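Local coordinates for protein methylxanthine N3-demethylase NdmB (Pseudomonas putida, PDB 6ICL) that catalyses the NADH-dependent N3-demethylation of theobromine and related methylxanthines, including caffeine, as a Rieske oxygenase with a [2Fe-2S] cluster and a non-heme iron, at residues 254-259 with 340-345; 44-49 with 68-73. One frame throughout, in Å; residues are numbered along the deposited sequence.

How the contacts relate
Contact 2 comes first along the chain and is complete before contact 1 begins. It lies in the Rieske domain, where helix 43-48 packs against strand 64-71 of a six-stranded antiparallel sheet. Contact 1 belongs to the C-terminal oxygenase part, where the turn between strands 246-253 and 257-264 of the seven-stranded sheet meets helix 337-355. The two share no helix, strand or sheet. Their centres are about 30 Å apart, on opposite sides of the centre of the chain, and their nearest atoms stay about 15 Å from each other. Each joins a helix to a sheet, or to a turn between its strands, within its own region, one in the part that carries the cluster, the other in the part that carries the iron.

Contact 1: 254-259 with 340-345; sequences MPYSVN and VQFRKW
Met254 reaches between two aromatic side chains of helix 337-355, Phe342 and Trp345, which lie one turn apart. Its CG sits over one face of the Trp345 indole, displaced toward the rim and 3.5 Å from CZ3. This is a CH-pi contact, with CG 3.9 Å from the centroid of the six-membered ring. Bends at chi2 (-72°) and chi3 (-71°) fold the thioether back along the indole, bringing CE to 3.9 Å from Trp345 CB. SD makes Met-aromatic contacts with both rings, each approached obliquely; it lies 4.1 Å from Phe342 CD1.

Phe342 has CG anti to its backbone N (chi1 180°), which sends the ring out from the helix toward the turn. There its edge meets the carbonyl of Pro255, whose O lies near the ring plane, 3.2 Å from Phe342 CE1. The same buried oxygen is satisfied by a hydrogen bond from His346 NE2, so the helix holds the turn by a polar bond as well as by packing. Tyr256 adds a looser touch at the Phe342 edge, while Trp189 of helix 185-192 stacks on Phe342. A cis peptide bond precedes Pro255 in this tight connection between adjacent antiparallel strands, a beta-hairpin turn packed against a C-terminal helix of the oxygenase domain.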
# COMPACT_ATOMS: atom_id res chain seq x y z
N MET A 254 20.98 -22.06 -30.05
CA MET A 254 21.61 -20.83 -29.61
C MET A 254 20.75 -19.62 -29.98
O MET A 254 20.07 -19.61 -31.01
CB MET A 254 23.00 -20.71 -30.23
CG MET A 254 23.93 -21.85 -29.80
SD MET A 254 24.47 -21.70 -28.09
CE MET A 254 25.56 -20.28 -28.25
N PRO A 255 20.80 -18.55 -29.15
CA PRO A 255 21.69 -18.38 -28.01
C PRO A 255 21.11 -18.77 -26.67
O PRO A 255 21.87 -18.81 -25.73
CB PRO A 255 21.99 -16.88 -28.02
CG PRO A 255 21.11 -16.28 -29.14
CD PRO A 255 20.08 -17.31 -29.45
N TYR A 256 19.81 -19.12 -26.57
CA TYR A 256 19.21 -19.16 -25.24
C TYR A 256 18.16 -20.25 -25.04
O TYR A 256 17.36 -20.13 -24.10
CB TYR A 256 18.54 -17.82 -24.90
CG TYR A 256 19.44 -16.60 -24.89
CD1 TYR A 256 20.55 -16.54 -24.05
CD2 TYR A 256 19.16 -15.50 -25.68
CE1 TYR A 256 21.37 -15.43 -24.01
CE2 TYR A 256 19.98 -14.38 -25.65
CZ TYR A 256 21.08 -14.35 -24.80
OH TYR A 256 21.90 -13.24 -24.76
N SER A 257 18.12 -21.29 -25.86
CA SER A 257 17.10 -22.31 -25.70
C SER A 257 17.67 -23.61 -25.16
O SER A 257 18.86 -23.92 -25.35
CB SER A 257 16.38 -22.56 -27.02
OG SER A 257 15.90 -21.34 -27.54
N VAL A 258 16.81 -24.37 -24.49
CA VAL A 258 17.15 -25.70 -23.99
C VAL A 258 15.95 -26.61 -24.23
O VAL A 258 14.86 -26.34 -23.73
CB VAL A 258 17.50 -25.73 -22.49
CG1 VAL A 258 17.82 -27.19 -22.05
CG2 VAL A 258 18.66 -24.82 -22.18
N ASN A 259 16.16 -27.70 -24.96
CA ASN A 259 15.20 -28.78 -25.05
C ASN A 259 15.80 -29.97 -24.31
O ASN A 259 16.79 -30.55 -24.77
CB ASN A 259 14.87 -29.11 -26.51
CG ASN A 259 13.79 -30.17 -26.63
OD1 ASN A 259 12.59 -29.85 -26.73
ND2 ASN A 259 14.20 -31.44 -26.62
N VAL A 340 31.20 -23.62 -20.05
CA VAL A 340 32.38 -23.11 -20.76
C VAL A 340 32.16 -23.16 -22.27
O VAL A 340 32.45 -22.19 -22.98
CB VAL A 340 33.63 -23.90 -20.31
CG1 VAL A 340 34.83 -23.59 -21.20
CG2 VAL A 340 33.95 -23.56 -18.88
N GLN A 341 31.62 -24.26 -22.77
CA GLN A 341 31.34 -24.35 -24.21
C GLN A 341 30.28 -23.34 -24.63
O GLN A 341 30.33 -22.79 -25.74
CB GLN A 341 30.89 -25.78 -24.55
CG GLN A 341 32.02 -26.79 -24.38
CD GLN A 341 33.29 -26.32 -25.10
OE1 GLN A 341 33.26 -26.00 -26.29
NE2 GLN A 341 34.39 -26.27 -24.37
N PHE A 342 29.31 -23.08 -23.76
CA PHE A 342 28.29 -22.07 -24.03
C PHE A 342 28.92 -20.68 -24.13
O PHE A 342 28.69 -19.93 -25.09
CB PHE A 342 27.24 -22.13 -22.92
CG PHE A 342 26.11 -21.14 -23.05
CD1 PHE A 342 25.14 -21.29 -24.04
CD2 PHE A 342 25.98 -20.11 -22.13
CE1 PHE A 342 24.07 -20.39 -24.12
CE2 PHE A 342 24.91 -19.20 -22.19
CZ PHE A 342 23.95 -19.35 -23.19
N ARG A 343 29.73 -20.33 -23.13
CA ARG A 343 30.43 -19.05 -23.16
C ARG A 343 31.36 -18.92 -24.37
O ARG A 343 31.42 -17.86 -25.00
CB ARG A 343 31.21 -18.88 -21.85
CG ARG A 343 30.30 -18.85 -20.65
CD ARG A 343 31.04 -18.68 -19.37
NE ARG A 343 30.07 -18.56 -18.29
CZ ARG A 343 30.24 -17.83 -17.20
NH1 ARG A 343 31.35 -17.14 -17.03
NH2 ARG A 343 29.28 -17.78 -16.28
N LYS A 344 32.07 -20.00 -24.71
CA LYS A 344 32.95 -19.97 -25.88
C LYS A 344 32.18 -19.62 -27.14
O LYS A 344 32.59 -18.76 -27.92
CB LYS A 344 33.63 -21.33 -26.08
CG LYS A 344 34.78 -21.63 -25.13
CD LYS A 344 35.66 -22.75 -25.73
CE LYS A 344 36.75 -23.24 -24.75
NZ LYS A 344 37.77 -22.21 -24.41
N TRP A 345 31.05 -20.30 -27.37
CA TRP A 345 30.33 -20.07 -28.61
C TRP A 345 29.66 -18.70 -28.60
O TRP A 345 29.61 -18.04 -29.64
CB TRP A 345 29.31 -21.19 -28.85
CG TRP A 345 28.89 -21.32 -30.27
CD1 TRP A 345 29.31 -20.55 -31.33
CD2 TRP A 345 27.97 -22.27 -30.81
NE1 TRP A 345 28.69 -20.96 -32.48
CE2 TRP A 345 27.87 -22.02 -32.19
CE3 TRP A 345 27.21 -23.30 -30.24
CZ2 TRP A 345 27.05 -22.76 -33.02
CZ3 TRP A 345 26.39 -24.05 -31.08
CH2 TRP A 345 26.33 -23.78 -32.45

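Contact 2: 44-49 with 68-73; sequences NEFERA and LARLNS
Arg70 NH2 donates a nearly straight hydrogen bond to Glu47 OE2, 2.9 Å long with an N-H...O angle of 173°, as part of a salt bridge. The oxygen lies close to the guanidinium plane, whereas NH2 meets the carboxylate on its anti side, 27° out of that plane; the two flat groups are markedly twisted against each other. NH2 also bonds to Gly53 O, and NE to His54 ND1, so three acceptors fix the guanidinium and restrict its rotation. Bends at chi2 and chi3 swing the guanidinium round to the end of Glu47.

Beside the salt bridge, Phe46 points from the helix at the strand. With CG anti to the backbone N, the ring reaches the backbone between Leu68 and Arg70. Its CE1 lies 3.7 Å from Leu68 CB, and its CZ is 3.7 Å from Arg70 N, which approaches at the ring edge. CE2 sits over one face of the Arg70 guanidinium, 4.1 Å from Arg70 CZ. The ring stands almost perpendicular to that group, so the rim of the ring, not its face, packs on the flat of the guanidinium; this is a packing contact and not a cation-pi stack. Met57, Ile75 and Cys41 from three strands complete the apolar surroundings of Phe46.

Pro299 of a neighbouring subunit packs on both Glu47 and Arg70, bringing the salt bridge to a subunit interface. The helix and strand cross at 84°, the helix lying across the six-stranded antiparallel sheet of the Rieske domain that includes strand 64-71, with Phe46 packed between them and the Glu47-Arg70 pair at its border.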
# COMPACT_ATOMS: atom_id res chain seq x y z
N ASN A 44 -1.22 -16.85 -26.03
CA ASN A 44 -2.24 -16.47 -25.06
C ASN A 44 -1.97 -15.09 -24.47
O ASN A 44 -2.89 -14.25 -24.37
CB ASN A 44 -2.28 -17.51 -23.95
CG ASN A 44 -3.54 -17.41 -23.14
OD1 ASN A 44 -3.54 -16.84 -22.04
ND2 ASN A 44 -4.63 -17.93 -23.68
N GLU A 45 -0.73 -14.83 -24.05
CA GLU A 45 -0.36 -13.50 -23.57
C GLU A 45 -0.67 -12.43 -24.61
O GLU A 45 -1.15 -11.34 -24.27
CB GLU A 45 1.13 -13.47 -23.19
CG GLU A 45 1.39 -14.03 -21.78
CD GLU A 45 2.86 -14.34 -21.53
OE1 GLU A 45 3.16 -14.84 -20.43
OE2 GLU A 45 3.71 -14.11 -22.42
N PHE A 46 -0.38 -12.71 -25.89
CA PHE A 46 -0.66 -11.71 -26.91
C PHE A 46 -2.16 -11.44 -27.04
O PHE A 46 -2.59 -10.29 -27.18
CB PHE A 46 -0.09 -12.17 -28.26
CG PHE A 46 -0.62 -11.40 -29.39
CD1 PHE A 46 -0.08 -10.14 -29.70
CD2 PHE A 46 -1.68 -11.88 -30.14
CE1 PHE A 46 -0.60 -9.39 -30.76
CE2 PHE A 46 -2.20 -11.14 -31.19
CZ PHE A 46 -1.65 -9.89 -31.50
N GLU A 47 -2.97 -12.50 -27.03
CA GLU A 47 -4.41 -12.35 -27.21
C GLU A 47 -5.08 -11.68 -26.01
O GLU A 47 -6.08 -10.99 -26.19
CB GLU A 47 -5.04 -13.71 -27.51
CG GLU A 47 -4.61 -14.26 -28.88
CD GLU A 47 -5.27 -15.60 -29.23
OE1 GLU A 47 -5.78 -16.28 -28.31
OE2 GLU A 47 -5.30 -15.96 -30.42
N ARG A 48 -4.52 -11.85 -24.80
CA ARG A 48 -5.02 -11.19 -23.59
C ARG A 48 -4.60 -9.73 -23.44
O ARG A 48 -5.12 -9.05 -22.56
CB ARG A 48 -4.52 -11.91 -22.33
CG ARG A 48 -5.29 -13.13 -21.92
CD ARG A 48 -4.39 -14.10 -21.10
NE ARG A 48 -3.27 -13.47 -20.39
CZ ARG A 48 -2.19 -14.15 -19.94
NH1 ARG A 48 -2.08 -15.46 -20.15
NH2 ARG A 48 -1.22 -13.52 -19.29
N ALA A 49 -3.62 -9.26 -24.22
CA ALA A 49 -3.08 -7.91 -24.06
C ALA A 49 -4.05 -6.80 -24.46
O ALA A 49 -3.85 -5.65 -24.07
CB ALA A 49 -1.81 -7.77 -24.90
N LEU A 68 3.30 -5.48 -31.30
CA LEU A 68 2.73 -6.65 -31.94
C LEU A 68 1.27 -6.37 -32.26
O LEU A 68 0.54 -5.81 -31.43
CB LEU A 68 2.82 -7.89 -31.03
CG LEU A 68 4.22 -8.25 -30.51
CD1 LEU A 68 4.17 -9.48 -29.62
CD2 LEU A 68 5.21 -8.48 -31.67
N ALA A 69 0.84 -6.74 -33.46
CA ALA A 69 -0.57 -6.66 -33.79
C ALA A 69 -0.89 -7.74 -34.81
O ALA A 69 -0.04 -8.11 -35.63
CB ALA A 69 -0.95 -5.29 -34.36
N ARG A 70 -2.11 -8.25 -34.75
CA ARG A 70 -2.55 -9.27 -35.69
C ARG A 70 -3.33 -8.56 -36.78
O ARG A 70 -4.40 -8.00 -36.52
CB ARG A 70 -3.39 -10.35 -35.02
CG ARG A 70 -3.86 -11.40 -36.03
CD ARG A 70 -3.86 -12.77 -35.42
NE ARG A 70 -4.59 -12.77 -34.16
CZ ARG A 70 -4.57 -13.76 -33.29
NH1 ARG A 70 -3.85 -14.85 -33.53
NH2 ARG A 70 -5.27 -13.66 -32.17
N LEU A 71 -2.77 -8.56 -37.99
CA LEU A 71 -3.35 -7.92 -39.16
C LEU A 71 -3.59 -9.00 -40.20
O LEU A 71 -2.65 -9.69 -40.61
CB LEU A 71 -2.42 -6.84 -39.72
CG LEU A 71 -1.97 -5.69 -38.80
CD1 LEU A 71 -1.15 -4.67 -39.58
CD2 LEU A 71 -3.15 -5.01 -38.13
N ASN A 72 -4.85 -9.18 -40.61
CA ASN A 72 -5.22 -10.16 -41.63
C ASN A 72 -4.70 -11.54 -41.26
O ASN A 72 -4.04 -12.21 -42.05
CB ASN A 72 -4.70 -9.74 -43.00
CG ASN A 72 -5.01 -8.29 -43.32
OD1 ASN A 72 -6.17 -7.89 -43.30
ND2 ASN A 72 -3.98 -7.49 -43.58
N SER A 73 -4.96 -11.94 -40.01
CA SER A 73 -4.63 -13.24 -39.45
C SER A 73 -3.14 -13.49 -39.24
O SER A 73 -2.76 -14.60 -38.85
CB SER A 73 -5.21 -14.38 -40.30
OG SER A 73 -6.60 -14.21 -40.42